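Local coordinates for DNA-damage inducible protein DDI1-like protein (Leishmania major, PDB 5YQ8) that acts as an aspartic protease, this chain being the retroviral protease-like domain of a longer DDI1-family protein and forming a two-chain assembly, at residues A[8-13]-A[88-93]; A[33-36]-A[40-43]. One frame throughout, in Å; residues are numbered along the deposited sequence.

Overall arrangement
Interaction 1 lies near the centre of the chain and interaction 2 toward one side, with about 13 Å between their centres. Along the chain, 33-36 and 40-43 both fall within the long loop that 8-13 and 88-93 close, so the order is 8-13, 33-36, 40-43, 88-93. Strands 7-12 and 90-92 belong to the same mixed sheet, while helix 32-37 directly follows strand 29-31, the sheet neighbour of 90-92. The two contacts touch: Ile12 CG2 is 4.0 Å from Leu40 CD1, and Asp89 CB packs on Thr34 OG1. Through Leu40 the loop after the helix is thus tied to the apolar interior of the retropepsin-like domain.

Interaction 1: residues A[8-13]-A[88-93]; sequences VPCTIN and MDLIIG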
loop_
_atom_site.group_PDB
_atom_site.type_symbol
_atom_site.label_atom_id
_atom_site.label_comp_id
_atom_site.label_asym_id
_atom_site.label_seq_id
_atom_site.Cartn_x
_atom_site.Cartn_y
_atom_site.Cartn_z
ATOM N N VAL A 8 2.190 12.200 -1.006
ATOM C CA VAL A 8 1.691 13.483 -0.614
ATOM C C VAL A 8 2.781 14.353 -0.018
ATOM O O VAL A 8 3.698 13.852 0.654
ATOM C CB VAL A 8 0.540 13.336 0.344
ATOM C CG1 VAL A 8 -0.669 12.752 -0.376
ATOM C CG2 VAL A 8 0.932 12.526 1.594
ATOM N N PRO A 9 2.682 15.678 -0.257
ATOM C CA PRO A 9 3.589 16.572 0.471
ATOM C C PRO A 9 3.076 16.898 1.886
ATOM O O PRO A 9 1.915 16.740 2.188
ATOM C CB PRO A 9 3.624 17.799 -0.397
ATOM C CG PRO A 9 2.178 17.814 -1.002
ATOM C CD PRO A 9 1.780 16.404 -1.177
ATOM N N CYS A 10 3.976 17.316 2.752
ATOM C CA CYS A 10 3.679 17.766 4.096
ATOM C C CYS A 10 4.906 18.457 4.681
ATOM O O CYS A 10 5.969 18.449 4.088
ATOM C CB CYS A 10 3.327 16.561 4.998
ATOM S SG CYS A 10 4.593 15.262 5.216
ATOM N N THR A 11 4.783 18.989 5.894
ATOM C CA THR A 11 5.908 19.659 6.573
ATOM C C THR A 11 6.036 19.161 8.022
ATOM O O THR A 11 5.055 19.030 8.715
ATOM C CB THR A 11 5.732 21.213 6.596
ATOM O OG1 THR A 11 4.547 21.583 7.324
ATOM C CG2 THR A 11 5.624 21.764 5.229
ATOM N N ILE A 12 7.259 18.970 8.493
ATOM C CA ILE A 12 7.564 18.689 9.871
ATOM C C ILE A 12 8.561 19.729 10.335
ATOM O O ILE A 12 9.691 19.790 9.797
ATOM C CB ILE A 12 8.195 17.310 10.004
ATOM C CG1 ILE A 12 7.257 16.259 9.376
ATOM C CG2 ILE A 12 8.474 16.987 11.469
ATOM C CD1 ILE A 12 7.628 14.795 9.537
ATOM N N ASN A 13 8.174 20.514 11.337
ATOM C CA ASN A 13 8.952 21.653 11.830
ATOM C C ASN A 13 9.344 22.530 10.668
ATOM O O ASN A 13 10.552 22.618 10.378
ATOM C CB ASN A 13 10.240 21.234 12.507
ATOM C CG ASN A 13 10.009 20.281 13.573
ATOM O OD1 ASN A 13 9.244 20.537 14.496
ATOM N ND2 ASN A 13 10.704 19.194 13.494
ATOM N N MET A 88 13.263 6.054 0.720
ATOM C CA MET A 88 12.106 6.946 0.778
ATOM C C MET A 88 12.094 7.690 2.084
ATOM O O MET A 88 12.194 7.086 3.173
ATOM C CB MET A 88 10.781 6.179 0.601
ATOM C CG MET A 88 10.768 5.451 -0.703
ATOM S SD MET A 88 9.113 4.934 -1.118
ATOM C CE MET A 88 8.734 3.644 0.063
ATOM N N ASP A 89 11.936 9.015 1.984
ATOM C CA ASP A 89 12.038 9.893 3.146
ATOM C C ASP A 89 11.060 9.463 4.235
ATOM O O ASP A 89 11.454 9.267 5.381
ATOM C CB ASP A 89 11.798 11.336 2.730
ATOM C CG ASP A 89 12.932 11.864 1.851
ATOM O OD1 ASP A 89 13.897 11.054 1.579
ATOM O OD2 ASP A 89 12.892 13.103 1.503
ATOM N N LEU A 90 9.800 9.254 3.864
ATOM C CA LEU A 90 8.764 9.030 4.814
ATOM C C LEU A 90 7.724 8.167 4.164
ATOM O O LEU A 90 7.283 8.443 3.003
ATOM C CB LEU A 90 8.157 10.383 5.230
ATOM C CG LEU A 90 7.095 10.359 6.304
ATOM C CD1 LEU A 90 7.564 9.657 7.565
ATOM C CD2 LEU A 90 6.685 11.783 6.615
ATOM N N ILE A 91 7.324 7.136 4.912
ATOM C CA ILE A 91 6.290 6.238 4.549
ATOM C C ILE A 91 5.119 6.387 5.550
ATOM O O ILE A 91 5.307 6.202 6.795
ATOM C CB ILE A 91 6.813 4.802 4.537
ATOM C CG1 ILE A 91 8.078 4.765 3.676
ATOM C CG2 ILE A 91 5.765 3.913 3.946
ATOM C CD1 ILE A 91 8.782 3.449 3.594
ATOM N N ILE A 92 3.949 6.761 5.006
ATOM C CA ILE A 92 2.702 6.713 5.706
ATOM C C ILE A 92 2.166 5.273 5.626
ATOM O O ILE A 92 1.705 4.836 4.587
ATOM C CB ILE A 92 1.732 7.692 5.105
ATOM C CG1 ILE A 92 2.266 9.097 5.287
ATOM C CG2 ILE A 92 0.370 7.611 5.813
ATOM C CD1 ILE A 92 1.324 10.148 4.766
ATOM N N GLY A 93 2.256 4.516 6.710
ATOM C CA GLY A 93 1.729 3.141 6.705
ATOM C C GLY A 93 0.275 3.050 7.127
ATOM O O GLY A 93 -0.415 4.039 7.458
#
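Val8 and Ile92 meet methyl to methyl, their side chains crossing at about a right angle with Val8 CG2 4.0 Å from Ile92 CD1. Ile92 reaches across with an extended chain: CG1 sits beside the backbone N (chi1 -64°) and CD1 continues straight out from it. On the valine the CG2 branch makes the touch. Farther along, Leu90 serves two partners with one methyl. CG stands anti to the backbone N (chi1 -176°), and CD2 points at strand 8-12, where it lies 4.3 Å from Cys10 SG and equally 4.3 Å from Ile12 CD1. The sulfur and the isoleucine methyl approach CD2 from separate directions, Cys10 on a short arm and Ile12 on an extended one. All five residues are buried, and no hydrogen bond crosses between the segments.

The two strands share a sheet but are not neighbours in it; strand 15-21 runs between them and bonds to both, through Val8 with Ala19 on one side and Leu90 with Phe20 on the other, so their axes stay 10.0 Å apart at closest approach, with 112° between their directions. This is the core of a retropepsin-like domain, in which the two hydrophobic residues and glycine of Ile91-Ile92-Gly93 lead from a short strand into a helix, Gly93 taking the N-cap position. The side chain of Ile92 is about 7 Å from that of Asp22, the probable catalytic aspartate. Met30 and Val69 extend the apolar cluster around Ile12, Met30 touching Leu90 as well and Val69 touching Cys10, while Val8 packs against Val21 and Phe120.

Interaction 2: residues A[33-36]-A[40-43]; sequences RTAE and LMRL
This is a local helix-end contact, where the last turn of helix 32-37 meets the loop that follows it, at the side of the domain and away from the active site. Its polar link runs from Leu40 N to Ala35 O, a hydrogen bond of 2.7 Å that is nearly straight at the proton (166°), although the donor is tilted 30° from the carbonyl plane. Apolar contact flanks the bond. Leu40 lies alongside Ala35, with CB 3.7 Å from Ala35 CB, and its CD1 methyl runs on past Ala35 CA.

Met41 approaches the same alanine from another direction. Bends at chi2 (-73°) and chi3 fold the thioether back over the helix, bringing CE to 3.4 Å from Ala35 CB, tighter than a usual carbon contact. The root of that chain crosses the Glu36 side chain obliquely, Met41 CG lying 3.5 Å from Glu36 CG, while the extended glutamate carries its carboxylate onward at an exposed position. Beneath, Leu40 is buried against Met30, Ile64 and Thr67, and Ala35 also rests on Met30. A 6→1 backbone bond, from Leu40 N to the carbonyl five positions earlier, together with apolar packing between the same two residues, is consistent with the Schellman motif that ends many alpha helices.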
loop_
_atom_site.group_PDB
_atom_site.type_symbol
_atom_site.label_atom_id
_atom_site.label_comp_id
_atom_site.label_asym_id
_atom_site.label_seq_id
_atom_site.Cartn_x
_atom_site.Cartn_y
_atom_site.Cartn_z
ATOM N N ARG A 33 18.078 10.559 7.586
ATOM C CA ARG A 33 18.456 11.791 6.942
ATOM C C ARG A 33 17.350 12.773 7.110
ATOM O O ARG A 33 17.639 13.968 7.329
ATOM C CB ARG A 33 18.748 11.573 5.436
ATOM C CG ARG A 33 19.213 12.845 4.695
ATOM C CD ARG A 33 19.735 12.518 3.287
ATOM N NE ARG A 33 19.094 11.287 2.789
ATOM C CZ ARG A 33 17.956 11.224 2.100
ATOM N NH1 ARG A 33 17.306 12.344 1.751
ATOM N NH2 ARG A 33 17.464 10.019 1.719
ATOM N N THR A 34 16.096 12.310 6.987
ATOM C CA THR A 34 14.933 13.222 7.060
ATOM C C THR A 34 14.729 13.759 8.469
ATOM O O THR A 34 14.557 14.979 8.675
ATOM C CB THR A 34 13.688 12.536 6.587
ATOM O OG1 THR A 34 13.851 12.324 5.191
ATOM C CG2 THR A 34 12.440 13.451 6.794
ATOM N N ALA A 35 14.755 12.870 9.437
ATOM C CA ALA A 35 14.580 13.275 10.823
ATOM C C ALA A 35 15.722 14.195 11.233
ATOM O O ALA A 35 15.509 15.152 11.951
ATOM C CB ALA A 35 14.482 12.060 11.716
ATOM N N GLU A 36 16.937 13.898 10.796
ATOM C CA GLU A 36 18.032 14.858 10.950
ATOM C C GLU A 36 17.705 16.177 10.232
ATOM O O GLU A 36 17.919 17.300 10.736
ATOM C CB GLU A 36 19.360 14.273 10.428
ATOM C CG GLU A 36 20.101 13.356 11.428
ATOM C CD GLU A 36 21.340 12.642 10.850
ATOM O OE1 GLU A 36 21.279 12.124 9.713
ATOM O OE2 GLU A 36 22.385 12.609 11.528
ATOM N N LEU A 40 14.758 16.021 14.383
ATOM C CA LEU A 40 13.997 15.059 15.170
ATOM C C LEU A 40 14.835 14.000 15.866
ATOM O O LEU A 40 14.286 13.083 16.482
ATOM C CB LEU A 40 13.007 14.330 14.243
ATOM C CG LEU A 40 12.025 15.160 13.450
ATOM C CD1 LEU A 40 11.167 14.253 12.613
ATOM C CD2 LEU A 40 11.173 15.975 14.423
ATOM N N MET A 41 16.154 14.107 15.820
ATOM C CA MET A 41 17.012 13.112 16.482
ATOM C C MET A 41 16.902 13.152 17.973
ATOM O O MET A 41 16.948 12.097 18.629
ATOM C CB MET A 41 18.456 13.325 16.096
ATOM C CG MET A 41 18.699 13.071 14.620
ATOM S SD MET A 41 18.644 11.338 14.316
ATOM C CE MET A 41 17.039 11.053 13.638
ATOM N N ARG A 42 16.747 14.357 18.528
ATOM C CA ARG A 42 16.590 14.500 19.963
ATOM C C ARG A 42 15.314 13.768 20.477
ATOM O O ARG A 42 15.229 13.388 21.637
ATOM C CB ARG A 42 16.544 15.977 20.311
ATOM C CG ARG A 42 16.737 16.231 21.777
ATOM C CD ARG A 42 15.473 16.509 22.541
ATOM N NE ARG A 42 14.622 17.555 21.987
ATOM C CZ ARG A 42 13.390 17.774 22.438
ATOM N NH1 ARG A 42 12.896 16.999 23.424
ATOM N NH2 ARG A 42 12.630 18.753 21.902
ATOM N N LEU A 43 14.319 13.652 19.609
ATOM C CA LEU A 43 13.067 12.950 19.902
ATOM C C LEU A 43 13.144 11.439 19.696
ATOM O O LEU A 43 12.213 10.735 20.090
ATOM C CB LEU A 43 11.946 13.536 19.024
ATOM C CG LEU A 43 11.471 14.957 19.335
ATOM C CD1 LEU A 43 10.291 15.330 18.450
ATOM C CD2 LEU A 43 11.058 15.028 20.803
#